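Local coordinates for probable mannosyltransferase KTR4 (Saccharomyces cerevisiae, PDB 5A07), which is probably a glycosyltransferase of the GT-A fold, holding guanosine-5'-diphosphate and a manganese ion, at residues S48-D51 against R52-E55; S275-D278 against F279-E282; T389-A392 against D393-R396. One frame throughout, in Å; residues are numbered along the deposited sequence.

Interaction 1: S48-D51 against R52-E55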
loop_
_atom_site.group_PDB
_atom_site.type_symbol
_atom_site.label_atom_id
_atom_site.label_comp_id
_atom_site.label_asym_id
_atom_site.label_seq_id
_atom_site.Cartn_x
_atom_site.Cartn_y
_atom_site.Cartn_z
ATOM N N SER B 48 -5.558 -25.811 10.049
ATOM C CA SER B 48 -4.860 -24.926 10.964
ATOM C C SER B 48 -4.958 -23.414 10.490
ATOM O O SER B 48 -5.185 -22.518 11.291
ATOM C CB SER B 48 -3.411 -25.376 11.030
ATOM O OG SER B 48 -2.583 -24.288 11.370
ATOM N N ILE B 49 -4.842 -23.177 9.181
ATOM C CA ILE B 49 -4.971 -21.805 8.663
ATOM C C ILE B 49 -6.362 -21.276 8.900
ATOM O O ILE B 49 -6.548 -20.151 9.431
ATOM C CB ILE B 49 -4.609 -21.744 7.190
ATOM C CG1 ILE B 49 -3.085 -22.005 7.065
ATOM C CG2 ILE B 49 -5.012 -20.375 6.636
ATOM C CD1 ILE B 49 -2.607 -22.184 5.649
ATOM N N MET B 50 -7.371 -22.114 8.591
ATOM C CA MET B 50 -8.762 -21.731 8.850
ATOM C C MET B 50 -9.090 -21.475 10.308
ATOM O O MET B 50 -9.848 -20.562 10.601
ATOM C CB MET B 50 -9.772 -22.719 8.249
ATOM C CG MET B 50 -9.617 -22.850 6.748
ATOM S SD MET B 50 -9.865 -21.302 5.810
ATOM C CE MET B 50 -11.576 -21.070 6.137
ATOM N N ASP B 51 -8.488 -22.222 11.218
ATOM C CA ASP B 51 -8.704 -21.968 12.628
ATOM C C ASP B 51 -8.144 -20.589 12.958
ATOM O O ASP B 51 -8.799 -19.806 13.634
ATOM C CB ASP B 51 -7.960 -23.008 13.516
ATOM C CG ASP B 51 -8.620 -24.407 13.497
ATOM O OD1 ASP B 51 -9.816 -24.509 13.187
ATOM O OD2 ASP B 51 -7.926 -25.391 13.814
ATOM N N ARG B 52 -6.935 -20.305 12.508
ATOM C CA ARG B 52 -6.350 -18.979 12.833
ATOM C C ARG B 52 -7.189 -17.856 12.244
ATOM O O ARG B 52 -7.367 -16.841 12.885
ATOM C CB ARG B 52 -4.937 -18.870 12.291
ATOM C CG ARG B 52 -3.977 -19.489 13.264
ATOM C CD ARG B 52 -3.032 -20.422 12.582
ATOM N NE ARG B 52 -1.974 -19.744 11.868
ATOM C CZ ARG B 52 -1.258 -20.311 10.890
ATOM N NH1 ARG B 52 -1.475 -21.577 10.462
ATOM N NH2 ARG B 52 -0.314 -19.602 10.332
ATOM N N LEU B 53 -7.763 -18.069 11.068
ATOM C CA LEU B 53 -8.541 -16.980 10.409
ATOM C C LEU B 53 -9.883 -16.730 11.074
ATOM O O LEU B 53 -10.517 -15.714 10.801
ATOM C CB LEU B 53 -8.759 -17.277 8.966
ATOM C CG LEU B 53 -7.508 -17.151 8.117
ATOM C CD1 LEU B 53 -7.854 -17.518 6.692
ATOM C CD2 LEU B 53 -6.916 -15.778 8.196
ATOM N N HIS B 54 -10.259 -17.627 12.002
ATOM C CA HIS B 54 -11.533 -17.595 12.693
ATOM C C HIS B 54 -11.483 -17.385 14.189
ATOM O O HIS B 54 -12.505 -17.459 14.840
ATOM C CB HIS B 54 -12.360 -18.857 12.333
ATOM C CG HIS B 54 -12.759 -18.872 10.893
ATOM N ND1 HIS B 54 -13.733 -18.036 10.400
ATOM C CD2 HIS B 54 -12.256 -19.517 9.824
ATOM C CE1 HIS B 54 -13.856 -18.208 9.096
ATOM N NE2 HIS B 54 -12.967 -19.106 8.721
ATOM N N GLU B 55 -10.318 -17.040 14.713
ATOM C CA GLU B 55 -10.223 -16.664 16.070
ATOM C C GLU B 55 -9.306 -15.426 16.253
ATOM O O GLU B 55 -8.364 -15.276 15.496
ATOM C CB GLU B 55 -9.690 -17.862 16.881
ATOM C CG GLU B 55 -8.203 -18.159 16.656
ATOM C CD GLU B 55 -7.748 -19.586 17.063
ATOM O OE1 GLU B 55 -8.554 -20.286 17.693
ATOM O OE2 GLU B 55 -6.596 -20.018 16.707
#
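Ser48 and Arg52 meet one helical turn apart. With chi1 at 153°, Ser48 OG swings away from its own N and faces the guanidinium, where Arg52 NH1 donates to Ser48 OG at 3.1 Å. The bond is bent, 138° at the hydrogen, and the oxygen sits near the edge of the guanidinium, tilted 15° from its plane. Arg52 gets there by folding back: bends at chi2 and chi3 carry CD to 3.3 Å from Ser48 O, the same carbonyl that takes the backbone N-H of Arg52. The guanidinium then lies across the side chain of Ile49, with Arg52 NH1 3.8 Å from Ile49 CG1, in a slanting approach.

The other branch of Ile49 works along the helix. Its CG2 runs beside Leu53 and touches CD1 of that residue at 4.0 Å, both side chains pointing the same way. Leu53 N is bonded to Ile49 O at 2.9 Å. Further on, His54 N donates to Asp51 O, three residues back, at 3.1 Å.

The contact lies in the C-terminal part of helix 43-53. Ile49 and Leu53 pack on Phe293 of helix 293-297, from which Lys297 also bonds the carbonyl of Leu53. Met50, Leu53 and His54 face helix 272-282, while Leu287 in a loop touches both Ile49 and Met50.

Interaction 2: S275-D278 against F279-E282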
loop_
_atom_site.group_PDB
_atom_site.type_symbol
_atom_site.label_atom_id
_atom_site.label_comp_id
_atom_site.label_asym_id
_atom_site.label_seq_id
_atom_site.Cartn_x
_atom_site.Cartn_y
_atom_site.Cartn_z
ATOM N N SER B 275 -16.992 -10.953 3.790
ATOM C CA SER B 275 -17.044 -11.382 2.391
ATOM C C SER B 275 -15.776 -12.065 1.940
ATOM O O SER B 275 -15.790 -13.015 1.154
ATOM C CB SER B 275 -17.330 -10.207 1.436
ATOM O OG SER B 275 -18.491 -9.536 1.826
ATOM N N THR B 276 -14.635 -11.552 2.408
ATOM C CA THR B 276 -13.379 -12.120 1.991
ATOM C C THR B 276 -13.229 -13.524 2.589
ATOM O O THR B 276 -12.721 -14.428 1.925
ATOM C CB THR B 276 -12.225 -11.219 2.473
ATOM O OG1 THR B 276 -12.259 -9.928 1.833
ATOM C CG2 THR B 276 -10.890 -11.885 2.198
ATOM N N MET B 277 -13.738 -13.736 3.816
ATOM C CA MET B 277 -13.735 -15.119 4.382
ATOM C C MET B 277 -14.638 -16.087 3.582
ATOM O O MET B 277 -14.237 -17.243 3.348
ATOM C CB MET B 277 -14.143 -15.091 5.849
ATOM C CG MET B 277 -13.061 -14.489 6.731
ATOM S SD MET B 277 -11.504 -15.348 6.676
ATOM C CE MET B 277 -10.564 -14.450 5.421
ATOM N N ASP B 278 -15.791 -15.601 3.113
ATOM C CA ASP B 278 -16.651 -16.418 2.229
ATOM C C ASP B 278 -15.870 -16.758 0.990
ATOM O O ASP B 278 -15.839 -17.900 0.582
ATOM C CB ASP B 278 -17.943 -15.687 1.820
ATOM C CG ASP B 278 -18.938 -15.530 2.964
ATOM O OD1 ASP B 278 -18.853 -16.295 3.932
ATOM O OD2 ASP B 278 -19.764 -14.601 2.926
ATOM N N PHE B 279 -15.156 -15.792 0.392
ATOM C CA PHE B 279 -14.393 -16.138 -0.800
ATOM C C PHE B 279 -13.324 -17.185 -0.523
ATOM O O PHE B 279 -13.111 -18.104 -1.315
ATOM C CB PHE B 279 -13.729 -14.853 -1.387
ATOM C CG PHE B 279 -12.788 -15.107 -2.507
ATOM C CD1 PHE B 279 -13.255 -15.212 -3.808
ATOM C CD2 PHE B 279 -11.448 -15.134 -2.297
ATOM C CE1 PHE B 279 -12.367 -15.454 -4.862
ATOM C CE2 PHE B 279 -10.555 -15.365 -3.331
ATOM C CZ PHE B 279 -11.019 -15.480 -4.621
ATOM N N VAL B 280 -12.627 -17.025 0.593
ATOM C CA VAL B 280 -11.552 -17.969 0.953
ATOM C C VAL B 280 -12.098 -19.394 1.229
ATOM O O VAL B 280 -11.470 -20.349 0.836
ATOM C CB VAL B 280 -10.764 -17.443 2.184
ATOM C CG1 VAL B 280 -9.979 -18.525 2.849
ATOM C CG2 VAL B 280 -9.839 -16.299 1.768
ATOM N N GLU B 281 -13.240 -19.504 1.917
ATOM C CA GLU B 281 -13.900 -20.829 2.107
ATOM C C GLU B 281 -14.161 -21.478 0.754
ATOM O O GLU B 281 -13.903 -22.637 0.610
ATOM C CB GLU B 281 -15.177 -20.715 2.986
ATOM C CG GLU B 281 -14.854 -20.689 4.492
ATOM C CD GLU B 281 -15.636 -19.657 5.348
ATOM O OE1 GLU B 281 -16.807 -19.291 4.993
ATOM O OE2 GLU B 281 -15.063 -19.186 6.388
ATOM N N GLU B 282 -14.610 -20.731 -0.258
ATOM C CA GLU B 282 -14.807 -21.286 -1.616
ATOM C C GLU B 282 -13.531 -21.564 -2.391
ATOM O O GLU B 282 -13.553 -22.319 -3.323
ATOM C CB GLU B 282 -15.698 -20.363 -2.476
ATOM C CG GLU B 282 -17.114 -20.173 -1.929
ATOM C CD GLU B 282 -17.859 -18.991 -2.601
ATOM O OE1 GLU B 282 -17.700 -18.794 -3.825
ATOM O OE2 GLU B 282 -18.587 -18.233 -1.915
HETATM O O HOH W 1 -18.018 -19.573 0.898
#
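Asp278 O, the carbonyl oxygen one turn before the end of the helix, is gripped twice. Glu282 N donates to Asp278 O at 3.2 Å, and a water donates to the same oxygen at 2.8 Å. That water gives its other hydrogen to Glu282 OE2, so it bridges the Asp278 carbonyl to the carboxylate of the residue one turn on. With its chain extended beyond CG, Glu282 places OE2 within bonding distance of the water.

Met277 O receives Glu281 N at 2.9 Å in a nearly straight bond, 168° at the hydrogen. Glu281 bends at chi2 (137°), folding its carboxylate back over that carbonyl, with CD 3.4 Å from Met277 O. Its OE1 lies 3.8 Å from Asp278 OD1, the two carboxylate planes turned 63° apart. Met277 and Val280 run side by side, CE meeting CG2 at 4.2 Å.

Thr276 and Phe279 pack on helices 332-344 and 354-365, Met277 and Val280 meet Leu53 and Met50 of helix 43-53, and Asp278 and Glu282 lie beside Tyr340. Asp278 and Glu281 probably repel, and with the C-terminal end of the helix dipole this may raise their pKa values; the water may stabilise the charge of Glu282 alone.

Interaction 3: T389-A392 against D393-R396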
loop_
_atom_site.group_PDB
_atom_site.type_symbol
_atom_site.label_atom_id
_atom_site.label_comp_id
_atom_site.label_asym_id
_atom_site.label_seq_id
_atom_site.Cartn_x
_atom_site.Cartn_y
_atom_site.Cartn_z
ATOM N N THR B 389 16.806 6.366 10.753
ATOM C CA THR B 389 17.974 6.907 11.367
ATOM C C THR B 389 19.217 6.493 10.571
ATOM O O THR B 389 19.328 5.328 10.147
ATOM C CB THR B 389 18.075 6.371 12.802
ATOM O OG1 THR B 389 17.004 6.882 13.595
ATOM C CG2 THR B 389 19.426 6.763 13.444
ATOM N N CYS B 390 20.101 7.465 10.306
ATOM C CA CYS B 390 21.367 7.253 9.609
ATOM C C CYS B 390 22.536 7.126 10.609
ATOM O O CYS B 390 22.433 7.644 11.726
ATOM C CB CYS B 390 21.708 8.498 8.750
ATOM S SG CYS B 390 20.442 8.743 7.498
ATOM N N PRO B 391 23.635 6.518 10.187
ATOM C CA PRO B 391 24.892 6.601 10.955
ATOM C C PRO B 391 25.345 8.026 11.077
ATOM O O PRO B 391 25.025 8.864 10.238
ATOM C CB PRO B 391 25.900 5.802 10.099
ATOM C CG PRO B 391 25.069 4.913 9.237
ATOM C CD PRO B 391 23.806 5.697 8.965
ATOM N N ALA B 392 26.072 8.324 12.146
ATOM C CA ALA B 392 26.491 9.714 12.457
ATOM C C ALA B 392 27.234 10.413 11.341
ATOM O O ALA B 392 27.059 11.616 11.150
ATOM C CB ALA B 392 27.325 9.772 13.755
ATOM N N ASP B 393 28.026 9.745 10.550
ATOM C CA ASP B 393 28.638 10.633 9.572
ATOM C C ASP B 393 28.051 10.564 8.160
ATOM O O ASP B 393 28.729 10.829 7.178
ATOM C CB ASP B 393 30.167 10.621 9.695
ATOM C CG ASP B 393 30.665 11.545 10.905
ATOM O OD1 ASP B 393 30.183 12.715 11.059
ATOM O OD2 ASP B 393 31.499 11.082 11.731
ATOM N N SER B 394 26.748 10.280 8.085
ATOM C CA SER B 394 26.104 10.039 6.814
ATOM C C SER B 394 25.303 11.248 6.476
ATOM O O SER B 394 24.602 11.803 7.286
ATOM C CB SER B 394 25.150 8.855 6.928
ATOM O OG SER B 394 24.229 8.833 5.866
ATOM N N ASP B 395 25.293 11.563 5.210
ATOM C CA ASP B 395 24.423 12.601 4.713
ATOM C C ASP B 395 23.254 11.965 3.857
ATOM O O ASP B 395 22.703 12.616 2.973
ATOM C CB ASP B 395 25.298 13.526 3.841
ATOM C CG ASP B 395 25.887 12.786 2.631
ATOM O OD1 ASP B 395 25.949 11.511 2.618
ATOM O OD2 ASP B 395 26.301 13.460 1.680
ATOM N N ARG B 396 22.938 10.692 4.075
ATOM C CA ARG B 396 21.943 10.044 3.227
ATOM C C ARG B 396 20.551 10.718 3.319
ATOM O O ARG B 396 19.880 10.895 2.293
ATOM C CB ARG B 396 21.886 8.551 3.479
ATOM C CG ARG B 396 21.199 7.765 2.395
ATOM C CD ARG B 396 20.975 6.307 2.849
ATOM N NE ARG B 396 19.944 6.139 3.874
ATOM C CZ ARG B 396 18.627 5.993 3.640
ATOM N NH1 ARG B 396 18.126 6.026 2.420
ATOM N NH2 ARG B 396 17.787 5.796 4.645
HETATM O O HOH W 2 18.701 6.004 7.334
#
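Ser394 turns back toward Cys390 and Pro391, and its side chain can be followed outward. CB lies 3.3 Å from Pro391 O, 3.9 Å from Cys390 CB and close to Pro391 CD. A chi1 of 162° sends the next atom, OG, to the side of its own carbonyl carbon, facing the chain ahead. There OG accepts Arg396 N at 2.9 Å in a nearly straight bond of 164°, an ST turn, while Cys390 CB lies 3.8 Å from OG, roughly at right angles to that bond.

Just before it, a type I beta turn runs from Pro391 to Ser394, closed by Ser394 N donating to Pro391 O at 3.1 Å. Two successive turns therefore share Ser394, one using its N-H and the other its hydroxyl.

Arg396 comes back alongside the start of the loop. Its NH2 donates to a water at the guanidinium edge, in plane, and the water bonds Thr389 O weakly. The loop is shaped locally by backbone and hydroxyl bonds, with the disulfides Cys387-Cys401 and Cys239-Cys397 close by. The guanidinium also donates to the carbonyls of Lys240 and Asp376, which probably spreads its charge over neutral acceptors.

Interactions 1 and 2 belong together: the end of helix 43-53 packs on helix 272-282, and the centres of the two interactions lie about 13 Å apart. Met50 of interaction 1 rests on Val280 and Glu281, and Leu53 CB touches Met277 SD at 4.1 Å. Interaction 2 is the more buried, with most of its residues packed between helices; interaction 1 is only partly buried. Interaction 3 is a surface contact in the loop between strand 384-386 and helix 418-425, about 47 Å from interaction 2, centre to centre. The helical pair combines regular backbone bonds with apolar packing, whereas the loop contact rests on two turns that share Ser394, with one water bridging weakly.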